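Translation initiation factor eIF2B subunit beta (Schizosaccharomyces pombe, PDB 5B04) forms part of the eIF2B complex, which catalyses exchange of GDP for GTP on the gamma subunit of initiation factor eIF2. Local coordinates at residues C[209-220]-C[273-283]. Numbering follows the deposited sequence.
Sequences EIILTQGCSKTV and IMSRVNKVILG. With PO4 (phosphate ion), chain M.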
loop_
_atom_site.group_PDB
_atom_site.type_symbol
_atom_site.label_atom_id
_atom_site.label_comp_id
_atom_site.label_asym_id
_atom_site.label_seq_id
_atom_site.Cartn_x
_atom_site.Cartn_y
_atom_site.Cartn_z
ATOM N N GLU C 209 0.612 10.524 -11.852
ATOM C CA GLU C 209 1.092 9.867 -10.641
ATOM C C GLU C 209 1.413 10.915 -9.582
ATOM O O GLU C 209 1.621 12.085 -9.900
ATOM C CB GLU C 209 2.327 9.008 -10.927
ATOM C CG GLU C 209 2.025 7.644 -11.528
ATOM C CD GLU C 209 3.226 6.715 -11.493
ATOM O OE1 GLU C 209 4.367 7.217 -11.400
ATOM O OE2 GLU C 209 3.031 5.482 -11.552
ATOM N N ILE C 210 1.445 10.494 -8.321
ATOM C CA ILE C 210 1.809 11.389 -7.231
ATOM C C ILE C 210 3.104 10.928 -6.573
ATOM O O ILE C 210 3.198 9.801 -6.086
ATOM C CB ILE C 210 0.697 11.481 -6.173
ATOM C CG1 ILE C 210 -0.529 12.185 -6.756
ATOM C CG2 ILE C 210 1.193 12.224 -4.941
ATOM C CD1 ILE C 210 -1.622 12.445 -5.743
ATOM N N ILE C 211 4.100 11.808 -6.565
ATOM C CA ILE C 211 5.419 11.467 -6.048
ATOM C C ILE C 211 5.747 12.222 -4.765
ATOM O O ILE C 211 5.655 13.448 -4.716
ATOM C CB ILE C 211 6.516 11.759 -7.086
ATOM C CG1 ILE C 211 6.171 11.096 -8.421
ATOM C CG2 ILE C 211 7.871 11.292 -6.579
ATOM C CD1 ILE C 211 5.973 9.599 -8.323
ATOM N N LEU C 212 6.127 11.485 -3.728
ATOM C CA LEU C 212 6.562 12.101 -2.482
ATOM C C LEU C 212 8.080 12.165 -2.413
ATOM O O LEU C 212 8.766 11.161 -2.604
ATOM C CB LEU C 212 6.021 11.339 -1.273
ATOM C CG LEU C 212 6.542 11.837 0.079
ATOM C CD1 LEU C 212 6.095 13.270 0.332
ATOM C CD2 LEU C 212 6.097 10.925 1.211
ATOM N N THR C 213 8.599 13.357 -2.144
ATOM C CA THR C 213 10.027 13.538 -1.940
ATOM C C THR C 213 10.251 14.423 -0.722
ATOM O O THR C 213 9.325 15.084 -0.249
ATOM C CB THR C 213 10.711 14.159 -3.172
ATOM O OG1 THR C 213 12.134 14.068 -3.027
ATOM C CG2 THR C 213 10.307 15.615 -3.333
ATOM N N GLN C 214 11.475 14.429 -0.210
ATOM C CA GLN C 214 11.792 15.229 0.961
ATOM C C GLN C 214 13.117 15.960 0.789
ATOM O O GLN C 214 14.039 15.450 0.152
ATOM C CB GLN C 214 11.839 14.355 2.214
ATOM C CG GLN C 214 11.807 15.143 3.509
ATOM C CD GLN C 214 12.323 14.347 4.685
ATOM O OE1 GLN C 214 11.789 14.433 5.790
ATOM N NE2 GLN C 214 13.377 13.573 4.454
ATOM N N GLY C 215 13.202 17.157 1.360
ATOM C CA GLY C 215 14.412 17.953 1.294
ATOM C C GLY C 215 14.764 18.360 -0.122
ATOM O O GLY C 215 13.918 18.341 -1.015
ATOM N N CYS C 216 16.023 18.729 -0.325
ATOM C CA CYS C 216 16.490 19.152 -1.638
ATOM C C CYS C 216 17.578 18.229 -2.166
ATOM O O CYS C 216 18.580 17.980 -1.496
ATOM C CB CYS C 216 17.004 20.589 -1.580
ATOM S SG CYS C 216 18.121 20.912 -0.203
ATOM N N SER C 217 17.367 17.720 -3.374
ATOM C CA SER C 217 18.342 16.866 -4.032
ATOM C C SER C 217 18.438 17.236 -5.504
ATOM O O SER C 217 17.478 17.066 -6.256
ATOM C CB SER C 217 17.968 15.392 -3.870
ATOM O OG SER C 217 18.830 14.559 -4.628
ATOM N N LYS C 218 19.595 17.752 -5.905
ATOM C CA LYS C 218 19.816 18.168 -7.285
ATOM C C LYS C 218 19.658 16.987 -8.240
ATOM O O LYS C 218 19.221 17.152 -9.379
ATOM C CB LYS C 218 21.202 18.797 -7.441
ATOM C CG LYS C 218 21.447 19.998 -6.536
ATOM C CD LYS C 218 20.575 21.184 -6.923
ATOM C CE LYS C 218 20.985 21.759 -8.271
ATOM N NZ LYS C 218 20.156 22.938 -8.650
ATOM N N THR C 219 20.011 15.797 -7.764
ATOM C CA THR C 219 19.836 14.578 -8.545
ATOM C C THR C 219 18.355 14.264 -8.728
ATOM O O THR C 219 17.902 13.991 -9.840
ATOM C CB THR C 219 20.533 13.375 -7.884
ATOM O OG1 THR C 219 21.930 13.656 -7.727
ATOM C CG2 THR C 219 20.362 12.123 -8.732
ATOM N N VAL C 220 17.606 14.307 -7.631
ATOM C CA VAL C 220 16.169 14.062 -7.670
ATOM C C VAL C 220 15.457 15.131 -8.495
ATOM O O VAL C 220 14.578 14.821 -9.299
ATOM C CB VAL C 220 15.564 14.019 -6.250
ATOM C CG1 VAL C 220 14.044 14.089 -6.304
ATOM C CG2 VAL C 220 16.020 12.767 -5.517
ATOM N N ILE C 273 -0.679 12.031 4.023
ATOM C CA ILE C 273 -0.882 12.060 2.577
ATOM C C ILE C 273 -0.312 10.831 1.872
ATOM O O ILE C 273 -0.408 10.711 0.652
ATOM C CB ILE C 273 -0.261 13.330 1.956
ATOM C CG1 ILE C 273 1.162 13.553 2.479
ATOM C CG2 ILE C 273 -1.114 14.544 2.275
ATOM C CD1 ILE C 273 2.253 12.954 1.613
ATOM N N MET C 274 0.268 9.920 2.647
ATOM C CA MET C 274 0.930 8.742 2.093
ATOM C C MET C 274 -0.030 7.829 1.334
ATOM O O MET C 274 0.376 7.108 0.423
ATOM C CB MET C 274 1.614 7.953 3.211
ATOM C CG MET C 274 2.741 7.055 2.737
ATOM S SD MET C 274 4.199 7.999 2.260
ATOM C CE MET C 274 4.414 7.432 0.582
ATOM N N SER C 275 -1.304 7.868 1.711
ATOM C CA SER C 275 -2.309 6.976 1.140
ATOM C C SER C 275 -2.586 7.259 -0.335
ATOM O O SER C 275 -3.083 6.394 -1.055
ATOM C CB SER C 275 -3.612 7.074 1.936
ATOM O OG SER C 275 -4.138 8.389 1.900
ATOM N N ARG C 276 -2.266 8.470 -0.782
ATOM C CA ARG C 276 -2.497 8.851 -2.171
ATOM C C ARG C 276 -1.180 9.030 -2.923
ATOM O O ARG C 276 -1.142 9.659 -3.980
ATOM C CB ARG C 276 -3.323 10.137 -2.246
ATOM C CG ARG C 276 -4.577 10.121 -1.385
ATOM C CD ARG C 276 -5.628 9.157 -1.913
ATOM N NE ARG C 276 -6.660 9.841 -2.690
ATOM C CZ ARG C 276 -6.735 9.824 -4.017
ATOM N NH1 ARG C 276 -5.840 9.150 -4.726
ATOM N NH2 ARG C 276 -7.710 10.476 -4.635
ATOM N N VAL C 277 -0.105 8.477 -2.373
ATOM C CA VAL C 277 1.208 8.566 -3.003
ATOM C C VAL C 277 1.580 7.258 -3.689
ATOM O O VAL C 277 1.494 6.186 -3.089
ATOM C CB VAL C 277 2.308 8.927 -1.984
ATOM C CG1 VAL C 277 3.674 8.921 -2.654
ATOM C CG2 VAL C 277 2.030 10.280 -1.353
ATOM N N ASN C 278 1.995 7.354 -4.949
ATOM C CA ASN C 278 2.403 6.183 -5.716
ATOM C C ASN C 278 3.833 5.757 -5.410
ATOM O O ASN C 278 4.105 4.575 -5.193
ATOM C CB ASN C 278 2.261 6.454 -7.215
ATOM C CG ASN C 278 0.821 6.647 -7.640
ATOM O OD1 ASN C 278 0.421 7.740 -8.039
ATOM N ND2 ASN C 278 0.033 5.581 -7.561
ATOM N N LYS C 279 4.745 6.723 -5.400
ATOM C CA LYS C 279 6.165 6.431 -5.241
ATOM C C LYS C 279 6.875 7.444 -4.350
ATOM O O LYS C 279 6.557 8.633 -4.366
ATOM C CB LYS C 279 6.855 6.390 -6.607
ATOM C CG LYS C 279 6.455 5.216 -7.483
ATOM C CD LYS C 279 6.875 5.436 -8.927
ATOM C CE LYS C 279 6.587 4.209 -9.776
ATOM N NZ LYS C 279 5.195 3.715 -9.586
ATOM N N VAL C 280 7.839 6.959 -3.576
ATOM C CA VAL C 280 8.733 7.828 -2.822
ATOM C C VAL C 280 10.076 7.912 -3.535
ATOM O O VAL C 280 10.703 6.890 -3.819
ATOM C CB VAL C 280 8.943 7.329 -1.377
ATOM C CG1 VAL C 280 10.262 7.839 -0.816
ATOM C CG2 VAL C 280 7.786 7.757 -0.497
ATOM N N ILE C 281 10.508 9.131 -3.837
ATOM C CA ILE C 281 11.801 9.337 -4.475
ATOM C C ILE C 281 12.700 10.187 -3.584
ATOM O O ILE C 281 12.443 11.372 -3.371
ATOM C CB ILE C 281 11.654 10.001 -5.852
ATOM C CG1 ILE C 281 10.897 9.071 -6.803
ATOM C CG2 ILE C 281 13.018 10.344 -6.425
ATOM C CD1 ILE C 281 10.751 9.615 -8.206
ATOM N N LEU C 282 13.752 9.568 -3.062
ATOM C CA LEU C 282 14.642 10.238 -2.125
ATOM C C LEU C 282 16.061 10.364 -2.656
ATOM O O LEU C 282 16.549 9.497 -3.381
ATOM C CB LEU C 282 14.672 9.492 -0.790
ATOM C CG LEU C 282 13.409 9.506 0.068
ATOM C CD1 LEU C 282 13.676 8.828 1.401
ATOM C CD2 LEU C 282 12.917 10.928 0.273
ATOM N N GLY C 283 16.717 11.457 -2.288
ATOM C CA GLY C 283 18.144 11.586 -2.490
ATOM C C GLY C 283 18.822 11.064 -1.242
ATOM O O GLY C 283 18.159 10.796 -0.240
HETATM P P PO4 M . 22.238 15.376 -4.265
HETATM O O1 PO4 M . 23.530 14.760 -4.748
HETATM O O2 PO4 M . 22.017 15.005 -2.816
HETATM O O3 PO4 M . 21.092 14.855 -5.097
HETATM O O4 PO4 M . 22.310 16.879 -4.398
#
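Leu212 joins strand 279-282 through both its backbone polar atoms: its N donates to Lys279 O at 3.0 Å, and its O accepts from Ile281 N at 2.9 Å, the regular parallel pattern. Thr213 prolongs the pairing with its side chain. With chi1 at -169°, its hydroxyl lies beside its own carbonyl carbon and OG1 donates to Ile281 O, 2.7 Å away. Just before strand 279-282, Asn278 pairs with Ile210 twice: its N donates to Ile210 O, while its OD1 receives Ile210 N at 3.0 Å on an in-plane lone pair (N-H...O 166°). The Glu209 carboxylate stacks on the Asn278 amide, their planes 20° apart. A weak salt bridge runs from Glu209 OE2 to Lys279 NZ (3.4 Å); the stronger partner of OE2 is Arg276 of the second copy of this subunit. Losing this carboxylate to an alanine here is likely to deprive both Lys279 and that arginine of their shared acceptor and to weaken the link between the two copies.

Leu212 points to the same face as Val280, where CD2 meets Met274 SD at 3.6 Å and CB rests on Val277 CG1; Val302 of helix 299-308 covers this face. On the other face Ile211 CG2 packs on Ile281 CD1 (3.7 Å), and Ile211 CD1 lies against Lys279 CB. Val220, on the first turn of helix 218-228, sets CG1 against Ile281 CG2. Ser217 N-caps this helix, whose N-terminus holds a phosphate, probably from the crystallisation liquor, through Thr219 N and OG1.

In this Rossmann-like sheet, backbone bonds and mostly apolar packing thus fix two central strands, while the shared Glu209 charge probably ties the start of strand 210-214 to the subunit interface.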